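Side-chain contact in hexameric cytochrome (PDB 2OYY), which is of unknown function but binds heme b through a tyrosine that ligates the iron, assembling as an all-helical hexamer: residues Phe18-Lys23 and Gln65-Ala70. Sequence-based numbering, arbitrary orientation.
Sequences FDLAVK and QTIAAA. With HEM (protoporphyrin IX containing Fe), chain J.
I67 meets L20 and A21 with its two branches divided between them, an example of how one branched residue can bridge two helical segments through apolar contact. Its longer branch runs out to L20, where CD1 of I67 lies 3.5 Å from CD2 of L20; the same methyl comes within 4.1 Å of CB of L20, so it rests against the base of the leucine as well as one of its methyls. CG of L20 stands anti to the backbone N (chi1 178°), and the turn about the next bond (chi2 53°) brings CD2 to the I67 methyl; the two side chains cross at a slant. The shorter branch takes the alanine: CG2 of I67 stands 4.4 Å from CB of A21, a looser touch. Between A21 and I67 the CA atoms are 7.1 Å apart, the closest pair of the two segments. T11 and W74 also touch I67, while H63 and F64 of helix 50-70 continue the packing around A21. Other sides of helix 14-32 serve different partners. V22 turns to the heme, its CG1 3.5 Å from the porphyrin methyl CMA and 3.8 Å from the meso carbon CHB, whereas D19 forms a salt bridge with K31 of a second subunit. What results is plain helix-helix packing near the C-terminal end of helix 50-70, joining it to helix 14-32, whose V22 belongs to the heme pocket of this all-helical protein of the HTHP family.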
ATOM      1  N   PHE A  18     -14.917   1.275  11.239  1.00  2.00           N
ATOM      2  CA  PHE A  18     -14.912   1.677   9.840  1.00  2.00           C
ATOM      3  C   PHE A  18     -15.257   3.163   9.661  1.00  2.00           C
ATOM      4  O   PHE A  18     -14.654   3.853   8.820  1.00  2.00           O
ATOM      5  CB  PHE A  18     -15.873   0.795   9.027  1.00  2.00           C
ATOM      6  CG  PHE A  18     -15.637   0.860   7.568  1.00  2.00           C
ATOM      7  CD1 PHE A  18     -14.749  -0.004   6.971  1.00  2.00           C
ATOM      8  CD2 PHE A  18     -16.266   1.818   6.795  1.00  2.00           C
ATOM      9  CE1 PHE A  18     -14.488   0.077   5.604  1.00  2.23           C
ATOM     10  CE2 PHE A  18     -16.010   1.920   5.436  1.00  2.00           C
ATOM     11  CZ  PHE A  18     -15.119   1.046   4.834  1.00  2.00           C
ATOM     12  N   ASP A  19     -16.216   3.659  10.445  1.00  2.00           N
ATOM     13  CA  ASP A  19     -16.546   5.094  10.428  1.00  2.00           C
ATOM     14  C   ASP A  19     -15.413   5.906  11.023  1.00  2.00           C
ATOM     15  O   ASP A  19     -15.172   7.035  10.614  1.00  2.00           O
ATOM     16  CB  ASP A  19     -17.827   5.390  11.198  1.00  2.00           C
ATOM     17  CG  ASP A  19     -19.025   4.666  10.632  1.00  2.00           C
ATOM     18  OD1 ASP A  19     -19.325   4.843   9.430  1.00  2.00           O
ATOM     19  OD2 ASP A  19     -19.660   3.917  11.413  1.00  3.52           O
ATOM     20  N   LEU A  20     -14.718   5.335  11.999  1.00  2.00           N
ATOM     21  CA  LEU A  20     -13.556   6.015  12.544  1.00  2.00           C
ATOM     22  C   LEU A  20     -12.463   6.018  11.491  1.00  2.00           C
ATOM     23  O   LEU A  20     -11.703   6.973  11.400  1.00  2.00           O
ATOM     24  CB  LEU A  20     -13.080   5.372  13.861  1.00  2.00           C
ATOM     25  CG  LEU A  20     -11.829   5.983  14.515  1.00  2.00           C
ATOM     26  CD1 LEU A  20     -11.977   7.467  14.710  1.00  2.00           C
ATOM     27  CD2 LEU A  20     -11.448   5.313  15.833  1.00  2.00           C
ATOM     28  N   ALA A  21     -12.404   4.951  10.694  1.00  2.00           N
ATOM     29  CA  ALA A  21     -11.413   4.810   9.616  1.00  2.00           C
ATOM     30  C   ALA A  21     -11.647   5.815   8.494  1.00  2.00           C
ATOM     31  O   ALA A  21     -10.691   6.396   7.971  1.00  2.00           O
ATOM     32  CB  ALA A  21     -11.412   3.402   9.060  1.00  2.00           C
ATOM     33  N   VAL A  22     -12.923   6.009   8.132  1.00  2.00           N
ATOM     34  CA  VAL A  22     -13.307   7.014   7.133  1.00  2.00           C
ATOM     35  C   VAL A  22     -12.952   8.383   7.700  1.00  2.03           C
ATOM     36  O   VAL A  22     -12.498   9.291   6.970  1.00  2.12           O
ATOM     37  CB  VAL A  22     -14.832   6.960   6.779  1.00  2.02           C
ATOM     38  CG1 VAL A  22     -15.188   8.023   5.733  1.00  2.00           C
ATOM     39  CG2 VAL A  22     -15.240   5.576   6.272  1.00  2.00           C
ATOM     40  N   LYS A  23     -13.144   8.529   9.008  1.00  2.00           N
ATOM     41  CA  LYS A  23     -12.857   9.805   9.661  1.00  2.00           C
ATOM     42  C   LYS A  23     -11.383  10.101   9.583  1.00  2.00           C
ATOM     43  O   LYS A  23     -10.996  11.171   9.136  1.00  2.00           O
ATOM     44  CB  LYS A  23     -13.317   9.823  11.121  1.00  2.00           C
ATOM     45  CG  LYS A  23     -12.974  11.112  11.853  1.00  2.21           C
ATOM     46  CD  LYS A  23     -13.620  11.147  13.215  1.00  4.32           C
ATOM     47  CE  LYS A  23     -13.183  12.371  14.016  1.00  5.07           C
ATOM     48  NZ  LYS A  23     -13.775  12.340  15.399  1.00  5.26           N
ATOM     49  N   GLN A  65      -7.328  -1.136   9.090  1.00  2.00           N
ATOM     50  CA  GLN A  65      -6.397  -2.173   9.511  1.00  2.00           C
ATOM     51  C   GLN A  65      -5.795  -1.792  10.854  1.00  2.02           C
ATOM     52  O   GLN A  65      -5.647  -2.642  11.745  1.00  2.00           O
ATOM     53  CB  GLN A  65      -5.322  -2.351   8.445  1.00  2.00           C
ATOM     54  CG  GLN A  65      -4.459  -3.599   8.527  1.00  2.01           C
ATOM     55  CD  GLN A  65      -3.760  -3.836   7.196  1.00  3.17           C
ATOM     56  OE1 GLN A  65      -4.320  -4.502   6.314  1.00  4.60           O
ATOM     57  NE2 GLN A  65      -2.564  -3.244   7.015  1.00  2.00           N
ATOM     58  N   THR A  66      -5.490  -0.500  11.001  1.00  2.40           N
ATOM     59  CA  THR A  66      -4.903   0.039  12.224  1.00  2.73           C
ATOM     60  C   THR A  66      -5.886   0.036  13.382  1.00  2.96           C
ATOM     61  O   THR A  66      -5.513  -0.301  14.503  1.00  3.60           O
ATOM     62  CB  THR A  66      -4.384   1.485  12.009  1.00  3.03           C
ATOM     63  OG1 THR A  66      -3.621   1.543  10.795  1.00  3.52           O
ATOM     64  CG2 THR A  66      -3.527   1.957  13.206  1.00  2.00           C
ATOM     65  N   ILE A  67      -7.137   0.414  13.124  1.00  3.00           N
ATOM     66  CA  ILE A  67      -8.133   0.440  14.195  1.00  3.08           C
ATOM     67  C   ILE A  67      -8.744  -0.932  14.555  1.00  2.97           C
ATOM     68  O   ILE A  67      -9.210  -1.143  15.675  1.00  3.02           O
ATOM     69  CB  ILE A  67      -9.210   1.546  14.007  1.00  2.79           C
ATOM     70  CG1 ILE A  67     -10.589   0.982  14.287  1.00  2.59           C
ATOM     71  CG2 ILE A  67      -9.173   2.113  12.618  1.00  4.22           C
ATOM     72  CD1 ILE A  67     -11.407   1.877  15.084  1.00  4.37           C
ATOM     73  N   ALA A  68      -8.753  -1.856  13.610  1.00  3.01           N
ATOM     74  CA  ALA A  68      -9.199  -3.198  13.911  1.00  3.21           C
ATOM     75  C   ALA A  68      -8.231  -3.797  14.918  1.00  3.51           C
ATOM     76  O   ALA A  68      -8.650  -4.379  15.928  1.00  3.71           O
ATOM     77  CB  ALA A  68      -9.257  -4.041  12.643  1.00  3.40           C
ATOM     78  N   ALA A  69      -6.938  -3.621  14.649  1.00  3.51           N
ATOM     79  CA  ALA A  69      -5.889  -4.107  15.532  1.00  3.89           C
ATOM     80  C   ALA A  69      -5.967  -3.405  16.869  1.00  4.10           C
ATOM     81  O   ALA A  69      -5.714  -4.015  17.901  1.00  4.12           O
ATOM     82  CB  ALA A  69      -4.496  -3.911  14.901  1.00  3.82           C
ATOM     83  N   ALA A  70      -6.320  -2.123  16.855  1.00  4.23           N
ATOM     84  CA  ALA A  70      -6.449  -1.392  18.114  1.00  4.75           C
ATOM     85  C   ALA A  70      -7.515  -2.036  19.010  1.00  4.72           C
ATOM     86  O   ALA A  70      -7.376  -2.083  20.225  1.00  4.83           O
ATOM     87  CB  ALA A  70      -6.745   0.085  17.859  1.00  4.31           C
TER
HETATM   88  CHA HEM J 201     -17.747  14.098   1.953  1.00  2.00           C
HETATM   89  CHB HEM J 201     -14.915  10.297   2.667  1.00  2.00           C
HETATM   90  CHC HEM J 201     -11.226  12.656   0.642  1.00  2.00           C
HETATM   91  CHD HEM J 201     -13.914  16.676   0.388  1.00  2.00           C
HETATM   92  C1A HEM J 201     -17.319  12.853   2.312  1.00  2.00           C
HETATM   93  C2A HEM J 201     -18.139  11.817   2.916  1.00  2.00           C
HETATM   94  C3A HEM J 201     -17.352  10.755   3.115  1.00  2.00           C
HETATM   95  C4A HEM J 201     -16.020  11.102   2.644  1.00  2.00           C
HETATM   96  CMA HEM J 201     -17.753   9.393   3.729  1.00  2.00           C
HETATM   97  CAA HEM J 201     -19.648  11.954   3.242  1.00  2.00           C
HETATM   98  CBA HEM J 201     -20.481  11.827   1.956  1.00  2.81           C
HETATM   99  CGA HEM J 201     -21.960  11.975   2.248  1.00  4.36           C
HETATM  100  O1A HEM J 201     -22.463  11.408   3.251  1.00  5.19           O
HETATM  101  O2A HEM J 201     -22.652  12.675   1.476  1.00  4.54           O
HETATM  102  C1B HEM J 201     -13.664  10.615   2.194  1.00  2.00           C
HETATM  103  C2B HEM J 201     -12.510   9.755   2.283  1.00  2.00           C
HETATM  104  C3B HEM J 201     -11.479  10.401   1.718  1.00  2.00           C
HETATM  105  C4B HEM J 201     -11.963  11.689   1.269  1.00  2.00           C
HETATM  106  CMB HEM J 201     -12.514   8.346   2.927  1.00  2.00           C
HETATM  107  CAB HEM J 201     -10.030   9.881   1.566  1.00  2.00           C
HETATM  108  CBB HEM J 201      -9.029  10.456   2.239  1.00  2.00           C
HETATM  109  C1C HEM J 201     -11.647  13.941   0.380  1.00  2.00           C
HETATM  110  C2C HEM J 201     -10.857  14.959  -0.265  1.00  2.00           C
HETATM  111  C3C HEM J 201     -11.590  16.076  -0.336  1.00  2.00           C
HETATM  112  C4C HEM J 201     -12.874  15.794   0.269  1.00  2.00           C
HETATM  113  CMC HEM J 201      -9.416  14.735  -0.769  1.00  2.00           C
HETATM  114  CAC HEM J 201     -11.198  17.425  -0.964  1.00  2.00           C
HETATM  115  CBC HEM J 201     -10.251  18.181  -0.436  1.00  2.00           C
HETATM  116  C1D HEM J 201     -15.189  16.351   0.794  1.00  2.00           C
HETATM  117  C2D HEM J 201     -16.277  17.294   0.900  1.00  2.00           C
HETATM  118  C3D HEM J 201     -17.446  16.490   1.391  1.00  2.00           C
HETATM  119  C4D HEM J 201     -16.970  15.140   1.526  1.00  2.00           C
HETATM  120  CMD HEM J 201     -16.292  18.801   0.605  1.00  2.00           C
HETATM  121  CAD HEM J 201     -18.865  17.033   1.651  1.00  4.69           C
HETATM  122  CBD HEM J 201     -19.581  16.817   0.319  1.00  9.48           C
HETATM  123  CGD HEM J 201     -21.003  17.291   0.349  1.00 12.52           C
HETATM  124  O1D HEM J 201     -21.178  18.538   0.433  1.00 14.38           O
HETATM  125  O2D HEM J 201     -21.928  16.425   0.275  1.00 13.11           O
HETATM  126  NA  HEM J 201     -16.036  12.379   2.155  1.00  2.00           N
HETATM  127  NB  HEM J 201     -13.296  11.789   1.568  1.00  2.00           N
HETATM  128  NC  HEM J 201     -12.883  14.482   0.695  1.00  2.00           N
HETATM  129  ND  HEM J 201     -15.635  15.084   1.169  1.00  2.00           N
HETATM  130 FE   HEM J 201     -14.516  13.318   1.231  1.00  2.00          FE